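Local coordinates for odorant Binding Protein from Varroa destructor, form P2<1> (Varroa destructor, PDB 7NZA) that probably binds and carries small volatile or other hydrophobic ligands as an odorant-binding protein with a non-classical, mostly helical, disulfide-linked fold and a wide open internal cavity, at residues 82-87 with 127-132; 68-71 with 75-78. One frame throughout, in Å; residues are numbered along the deposited sequence.

Contact 1 (82-87 with 127-132); sequences YKFDRA and QLYQAC
Tyr129 pushes its ring into a hollow walled by Tyr82, Phe84 and Ala87. Phe84 comes edge-on to one face of the tyrosine ring, planes at 87° and centroids 5.2 Å apart, a T-shaped pair in which Phe84 CE1 lies 3.7 Å from Tyr129 CG, near the root of the ring. Tyr82 meets a different part of the ring, its CE2 standing 3.8 Å from Tyr129 CD2 with the planes inclined at 45°. At the far end the methyl bump of Ala87 closes the hollow, CB 3.6 Å from Tyr129 OH. The walls brace each other as well: Tyr82 CD2 sits over the centre of the Phe84 ring, 3.5 Å above its plane. With CG of Tyr129 trans to the backbone N (chi1 170°), the ring extends from its helix far enough to reach all three. Both hydroxyls are hydrogen-bonded outside the cluster, Tyr129 OH to His108 ND1 and Tyr82 OH to Ser7 N of the second subunit. The aromatic cluster thus joins the first turn of helix 84-93 and the loop just before it to the middle of helix 122-141, with helix 98-118 touching Phe84 and Tyr129 and helix 55-72 touching Tyr82.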
ATOM      1  N   TYR A  82      21.413  13.994  -0.826  1.00 15.98           N
ATOM      2  CA  TYR A  82      20.489  13.435   0.192  1.00 15.41           C
ATOM      3  C   TYR A  82      21.076  13.590   1.554  1.00 15.14           C
ATOM      4  O   TYR A  82      22.290  13.365   1.776  1.00 16.56           O
ATOM      5  CB  TYR A  82      20.245  11.959  -0.117  1.00 15.45           C
ATOM      6  CG  TYR A  82      19.382  11.260   0.914  1.00 15.15           C
ATOM      7  CD1 TYR A  82      18.023  11.484   1.049  1.00 14.47           C
ATOM      8  CD2 TYR A  82      19.945  10.303   1.706  1.00 15.08           C
ATOM      9  CE1 TYR A  82      17.265  10.784   1.983  1.00 14.97           C
ATOM     10  CE2 TYR A  82      19.217   9.619   2.622  1.00 15.28           C
ATOM     11  CZ  TYR A  82      17.897   9.841   2.789  1.00 15.10           C
ATOM     12  OH  TYR A  82      17.191   9.101   3.697  1.00 15.15           O
ATOM     13  N   LYS A  83      20.250  13.908   2.528  1.00 15.21           N
ATOM     14  CA  LYS A  83      20.633  14.159   3.922  1.00 15.81           C
ATOM     15  C   LYS A  83      20.753  12.860   4.699  1.00 15.95           C
ATOM     16  O   LYS A  83      19.963  12.514   5.561  1.00 15.73           O
ATOM     17  CB  LYS A  83      19.669  15.125   4.602  1.00 17.82           C
ATOM     18  CG  LYS A  83      19.705  16.539   4.050  1.00 18.61           C
ATOM     19  CD  LYS A  83      18.739  17.485   4.764  1.00 19.59           C
ATOM     20  CE  LYS A  83      18.746  18.856   4.116  1.00 22.14           C
ATOM     21  NZ  LYS A  83      17.657  19.683   4.675  1.00 25.28           N
ATOM     22  N   PHE A  84      21.852  12.152   4.410  1.00 15.82           N
ATOM     23  CA  PHE A  84      22.137  10.863   5.110  1.00 15.91           C
ATOM     24  C   PHE A  84      22.176  11.046   6.612  1.00 14.80           C
ATOM     25  O   PHE A  84      21.688  10.195   7.364  1.00 15.11           O
ATOM     26  CB  PHE A  84      23.459  10.279   4.612  1.00 15.50           C
ATOM     27  CG  PHE A  84      23.425   9.816   3.186  1.00 15.44           C
ATOM     28  CD1 PHE A  84      22.910   8.556   2.867  1.00 15.28           C
ATOM     29  CD2 PHE A  84      23.937  10.581   2.167  1.00 16.34           C
ATOM     30  CE1 PHE A  84      22.891   8.093   1.568  1.00 16.30           C
ATOM     31  CE2 PHE A  84      23.942  10.092   0.883  1.00 17.27           C
ATOM     32  CZ  PHE A  84      23.399   8.876   0.592  1.00 16.24           C
ATOM     33  N   ASP A  85      22.738  12.167   7.112  1.00 15.68           N
ATOM     34  CA  ASP A  85      22.852  12.342   8.575  1.00 16.70           C
ATOM     35  C   ASP A  85      21.473  12.560   9.177  1.00 16.12           C
ATOM     36  O   ASP A  85      21.197  12.093  10.283  1.00 16.31           O
ATOM     37  CB  ASP A  85      23.745  13.522   8.987  1.00 17.88           C
ATOM     38  CG  ASP A  85      25.182  13.311   8.529  1.00 19.33           C
ATOM     39  OD1 ASP A  85      25.569  12.173   8.099  1.00 18.96           O
ATOM     40  OD2 ASP A  85      25.961  14.284   8.661  1.00 20.80           O
ATOM     41  N   ARG A  86      20.570  13.208   8.442  1.00 15.82           N
ATOM     42  CA  ARG A  86      19.163  13.303   8.921  1.00 16.61           C
ATOM     43  C   ARG A  86      18.550  11.928   9.033  1.00 15.11           C
ATOM     44  O   ARG A  86      17.802  11.627   9.956  1.00 16.17           O
ATOM     45  CB  ARG A  86      18.364  14.242   8.012  1.00 16.77           C
ATOM     46  CG  ARG A  86      16.936  14.427   8.446  1.00 17.22           C
ATOM     47  CD  ARG A  86      16.121  15.279   7.492  1.00 18.00           C
ATOM     48  NE  ARG A  86      14.701  15.229   7.823  1.00 19.62           N
ATOM     49  CZ  ARG A  86      13.717  15.726   7.074  1.00 18.48           C
ATOM     50  NH1 ARG A  86      14.042  16.443   6.047  1.00 19.10           N
ATOM     51  NH2 ARG A  86      12.474  15.441   7.404  1.00 23.63           N
ATOM     52  N   ALA A  87      18.782  11.057   8.045  1.00 15.21           N
ATOM     53  CA  ALA A  87      18.245   9.697   8.072  1.00 15.05           C
ATOM     54  C   ALA A  87      18.740   8.940   9.310  1.00 15.06           C
ATOM     55  O   ALA A  87      17.998   8.225   9.978  1.00 14.81           O
ATOM     56  CB  ALA A  87      18.572   8.977   6.796  1.00 14.79           C
ATOM     57  N   GLN A 127      18.148   6.342  -3.989  1.00 16.36           N
ATOM     58  CA  GLN A 127      17.416   5.124  -4.382  1.00 17.24           C
ATOM     59  C   GLN A 127      18.121   3.877  -3.880  1.00 17.08           C
ATOM     60  O   GLN A 127      17.522   2.982  -3.298  1.00 17.01           O
ATOM     61  CB  GLN A 127      17.236   5.084  -5.916  1.00 19.05           C
ATOM     62  CG  GLN A 127      16.269   6.190  -6.443  1.00 22.10           C
ATOM     63  CD  GLN A 127      16.269   6.323  -7.945  1.00 24.45           C
ATOM     64  OE1 GLN A 127      17.198   5.853  -8.614  1.00 28.45           O
ATOM     65  NE2 GLN A 127      15.266   7.010  -8.487  1.00 27.71           N
ATOM     66  N   LEU A 128      19.432   3.794  -4.101  0.50 16.25           N
ATOM     67  CA  LEU A 128      20.149   2.575  -3.647  0.50 16.42           C
ATOM     68  C   LEU A 128      20.213   2.564  -2.109  0.50 15.25           C
ATOM     69  O   LEU A 128      19.999   1.508  -1.543  0.50 15.68           O
ATOM     70  CB  LEU A 128      21.528   2.458  -4.295  0.50 17.21           C
ATOM     71  CG  LEU A 128      22.331   1.229  -3.866  0.50 17.43           C
ATOM     72  CD1 LEU A 128      21.587  -0.075  -4.131  0.50 18.71           C
ATOM     73  CD2 LEU A 128      23.680   1.198  -4.588  0.50 17.94           C
ATOM     74  N   TYR A 129      20.438   3.698  -1.456  1.00 15.34           N
ATOM     75  CA  TYR A 129      20.467   3.732   0.021  1.00 14.30           C
ATOM     76  C   TYR A 129      19.137   3.218   0.577  1.00 13.53           C
ATOM     77  O   TYR A 129      19.134   2.378   1.481  1.00 13.73           O
ATOM     78  CB  TYR A 129      20.697   5.155   0.511  1.00 15.26           C
ATOM     79  CG  TYR A 129      20.502   5.321   1.984  1.00 14.40           C
ATOM     80  CD1 TYR A 129      21.481   4.935   2.881  1.00 14.23           C
ATOM     81  CD2 TYR A 129      19.299   5.790   2.495  1.00 14.50           C
ATOM     82  CE1 TYR A 129      21.293   5.056   4.239  1.00 13.89           C
ATOM     83  CE2 TYR A 129      19.076   5.930   3.854  1.00 14.26           C
ATOM     84  CZ  TYR A 129      20.095   5.538   4.741  1.00 13.84           C
ATOM     85  OH  TYR A 129      19.814   5.634   6.056  1.00 14.21           O
ATOM     86  N   GLN A 130      18.009   3.674   0.030  1.00 14.01           N
ATOM     87  CA  GLN A 130      16.693   3.289   0.605  1.00 14.42           C
ATOM     88  C   GLN A 130      16.479   1.804   0.364  1.00 14.17           C
ATOM     89  O   GLN A 130      15.963   1.071   1.249  1.00 14.75           O
ATOM     90  CB  GLN A 130      15.589   4.109   0.026  1.00 14.89           C
ATOM     91  CG  GLN A 130      15.574   5.516   0.542  1.00 15.90           C
ATOM     92  CD  GLN A 130      14.370   6.305   0.138  1.00 16.02           C
ATOM     93  OE1 GLN A 130      13.983   6.301  -1.036  1.00 19.21           O
ATOM     94  NE2 GLN A 130      13.705   6.982   1.056  1.00 16.82           N
ATOM     95  N   ALA A 131      16.836   1.280  -0.821  1.00 15.08           N
ATOM     96  CA  ALA A 131      16.671  -0.150  -1.082  1.00 15.11           C
ATOM     97  C   ALA A 131      17.553  -0.966  -0.149  1.00 14.88           C
ATOM     98  O   ALA A 131      17.156  -1.998   0.380  1.00 15.66           O
ATOM     99  CB  ALA A 131      16.972  -0.468  -2.538  1.00 15.92           C
ATOM    100  N   CYS A 132      18.778  -0.536   0.012  1.00 14.46           N
ATOM    101  CA  CYS A 132      19.779  -1.175   0.906  1.00 14.56           C
ATOM    102  C   CYS A 132      19.271  -1.214   2.350  1.00 14.37           C
ATOM    103  O   CYS A 132      19.364  -2.245   3.023  1.00 14.78           O
ATOM    104  CB  CYS A 132      21.117  -0.462   0.810  1.00 15.57           C
ATOM    105  SG  CYS A 132      22.504  -1.113   1.758  1.00 16.68           S
TER

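Contact 2 (68-71 with 75-78); sequences CALK and WFDD
Leu70 and Phe76 make the tight part of this contact: Leu70 CB approaches Phe76 CE2 to 3.5 Å, obliquely to the ring. The same phenyl turns its edge to the backbone of the helix, with Lys71 N near the ring plane and 3.9 Å from Phe76 CE2. Leu70 also serves Trp75, since its CD2 methyl lies over the five-membered ring, 4.2 Å from the centroid and 30° off the normal, an off-centre CH-pi contact. With CG of Leu70 trans to the carbonyl carbon (chi1 -76°), the branch heads toward Trp75, and the second torsion sets CD2 over the ring. Polar support comes from Trp75 N, which donates to Leu70 O over 3.0 Å at 162°, a bond reaching back five residues, consistent with the 6-to-1 link of a Schellman-type helix end. The outer side is looser and wetter. Of the Lys71 side chain, CB comes closest, 4.2 Å from Phe76 CD2, and the bent chain leads the amine away. Here a water donates to Lys71 O and accepts from Phe76 N, both at 3.0 Å, standing in for a direct backbone bond. Were Phe76 reduced to alanine, Leu70 CB and the Lys71 backbone would probably lose their apolar cover and a gap is likely to open toward Val126 of helix 122-141, which the phenyl also touches. Chemically, then, one direct bond and one water bridge give Leu70 O and Lys71 O, near the helix end, partners in the departing chain, while leucine, indole and phenyl hold that chain against helix 55-72.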
ATOM      1  N   CYS A  68      10.024  13.836  -5.656  1.00 13.73           N
ATOM      2  CA  CYS A  68       9.179  14.962  -5.245  1.00 13.61           C
ATOM      3  C   CYS A  68       8.901  14.893  -3.750  1.00 14.39           C
ATOM      4  O   CYS A  68       9.012  15.878  -3.046  1.00 15.15           O
ATOM      5  CB  CYS A  68       7.883  14.941  -6.035  1.00 13.99           C
ATOM      6  SG  CYS A  68       6.693  16.216  -5.542  1.00 14.93           S
ATOM      7  N   ALA A  69       8.497  13.731  -3.265  1.00 13.69           N
ATOM      8  CA  ALA A  69       8.167  13.641  -1.840  1.00 14.20           C
ATOM      9  C   ALA A  69       9.368  13.861  -0.983  1.00 14.82           C
ATOM     10  O   ALA A  69       9.289  14.606   0.050  1.00 17.87           O
ATOM     11  CB  ALA A  69       7.537  12.320  -1.566  1.00 16.30           C
ATOM     12  N   LEU A  70      10.526  13.344  -1.328  1.00 14.71           N
ATOM     13  CA  LEU A  70      11.760  13.600  -0.557  1.00 15.75           C
ATOM     14  C   LEU A  70      12.088  15.082  -0.628  1.00 16.04           C
ATOM     15  O   LEU A  70      12.452  15.646   0.436  1.00 16.91           O
ATOM     16  CB  LEU A  70      12.900  12.783  -1.151  1.00 17.69           C
ATOM     17  CG  LEU A  70      12.889  11.280  -0.830  1.00 19.87           C
ATOM     18  CD1 LEU A  70      13.726  10.528  -1.813  1.00 20.56           C
ATOM     19  CD2 LEU A  70      13.481  11.053   0.538  1.00 21.75           C
ATOM     20  N   LYS A  71      12.033  15.715  -1.782  1.00 15.73           N
ATOM     21  CA  LYS A  71      12.411  17.144  -1.921  1.00 16.83           C
ATOM     22  C   LYS A  71      11.431  17.973  -1.081  1.00 16.46           C
ATOM     23  O   LYS A  71      11.912  18.899  -0.355  1.00 17.43           O
ATOM     24  CB  LYS A  71      12.465  17.588  -3.380  1.00 17.86           C
ATOM     25  CG  LYS A  71      12.886  19.054  -3.676  1.00 21.23           C
ATOM     26  CD  LYS A  71      14.388  19.296  -3.792  1.00 23.29           C
ATOM     27  CE  LYS A  71      14.943  20.714  -3.678  1.00 31.85           C
ATOM     28  NZ  LYS A  71      14.622  21.597  -4.833  1.00 36.62           N
ATOM     29  N   TRP A  75      14.594  16.595   2.265  1.00 16.46           N
ATOM     30  CA  TRP A  75      15.642  15.536   2.318  1.00 16.08           C
ATOM     31  C   TRP A  75      16.852  15.815   1.450  1.00 16.11           C
ATOM     32  O   TRP A  75      17.778  14.985   1.540  1.00 17.36           O
ATOM     33  CB  TRP A  75      15.040  14.156   2.065  1.00 15.21           C
ATOM     34  CG  TRP A  75      14.198  13.701   3.187  1.00 15.55           C
ATOM     35  CD1 TRP A  75      12.855  13.838   3.377  1.00 16.36           C
ATOM     36  CD2 TRP A  75      14.710  13.018   4.329  1.00 15.62           C
ATOM     37  NE1 TRP A  75      12.495  13.246   4.551  1.00 17.05           N
ATOM     38  CE2 TRP A  75      13.616  12.733   5.152  1.00 16.18           C
ATOM     39  CE3 TRP A  75      15.992  12.626   4.728  1.00 16.56           C
ATOM     40  CZ2 TRP A  75      13.743  12.130   6.373  1.00 17.04           C
ATOM     41  CZ3 TRP A  75      16.108  11.979   5.924  1.00 16.72           C
ATOM     42  CH2 TRP A  75      15.007  11.726   6.733  1.00 17.36           C
ATOM     43  N   PHE A  76      16.970  16.891   0.742  1.00 17.50           N
ATOM     44  CA  PHE A  76      18.153  17.224  -0.084  1.00 18.28           C
ATOM     45  C   PHE A  76      18.706  18.543   0.395  1.00 19.64           C
ATOM     46  O   PHE A  76      17.964  19.506   0.619  1.00 21.53           O
ATOM     47  CB  PHE A  76      17.813  17.256  -1.553  1.00 18.82           C
ATOM     48  CG  PHE A  76      17.380  15.930  -2.090  1.00 19.01           C
ATOM     49  CD1 PHE A  76      18.266  14.957  -2.450  1.00 18.17           C
ATOM     50  CD2 PHE A  76      16.025  15.675  -2.246  1.00 22.13           C
ATOM     51  CE1 PHE A  76      17.804  13.766  -2.972  1.00 17.66           C
ATOM     52  CE2 PHE A  76      15.576  14.470  -2.731  1.00 22.16           C
ATOM     53  CZ  PHE A  76      16.469  13.550  -3.186  1.00 19.81           C
ATOM     54  N   ASP A  77      20.036  18.617   0.445  1.00 20.44           N
ATOM     55  CA  ASP A  77      20.697  19.874   0.860  1.00 21.48           C
ATOM     56  C   ASP A  77      20.833  20.837  -0.309  1.00 22.71           C
ATOM     57  O   ASP A  77      20.359  20.540  -1.396  1.00 23.87           O
ATOM     58  CB  ASP A  77      22.017  19.506   1.483  1.00 21.52           C
ATOM     59  CG  ASP A  77      23.119  19.029   0.580  1.00 21.72           C
ATOM     60  OD1 ASP A  77      23.024  19.181  -0.650  1.00 22.20           O
ATOM     61  OD2 ASP A  77      24.128  18.586   1.146  1.00 25.88           O
ATOM     62  N   ASP A  78      21.439  22.015  -0.036  1.00 25.06           N
ATOM     63  CA  ASP A  78      21.640  23.060  -1.081  1.00 27.22           C
ATOM     64  C   ASP A  78      22.599  22.644  -2.194  1.00 29.41           C
ATOM     65  O   ASP A  78      22.675  23.435  -3.204  1.00 31.94           O
ATOM     66  CB  ASP A  78      21.967  24.402  -0.436  1.00 28.28           C
ATOM     67  CG  ASP A  78      23.343  24.517   0.187  1.00 33.35           C
ATOM     68  OD1 ASP A  78      24.124  23.530   0.179  1.00 35.36           O
ATOM     69  OD2 ASP A  78      23.629  25.681   0.696  1.00 33.95           O
TER
HETATM   70  O   HOH W   1      14.877  18.952  -0.008  1.00 19.71           O

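Along the chain contact 2 closes before contact 1 opens, and their centres lie about 11 Å apart. Contact 2 turns the chain out of helix 55-72; a few residues on, the 82-87 segment of contact 1 leads into helix 84-93, so 75-78 and 82-87 are successive parts of one interhelical connection, which 127-132 meets from helix 122-141. They also touch directly: Lys83 N lies 2.9 Å from Trp75 O, probably a hydrogen bond, and Tyr82 CE1 packs 3.5 Å from Trp75 CE3. Helix 122-141 also meets contact 2, through Val126 and Gln130. Both contacts reach the second subunit, so this largely apolar seam extends, partly through hydrogen bonds, across the dimer.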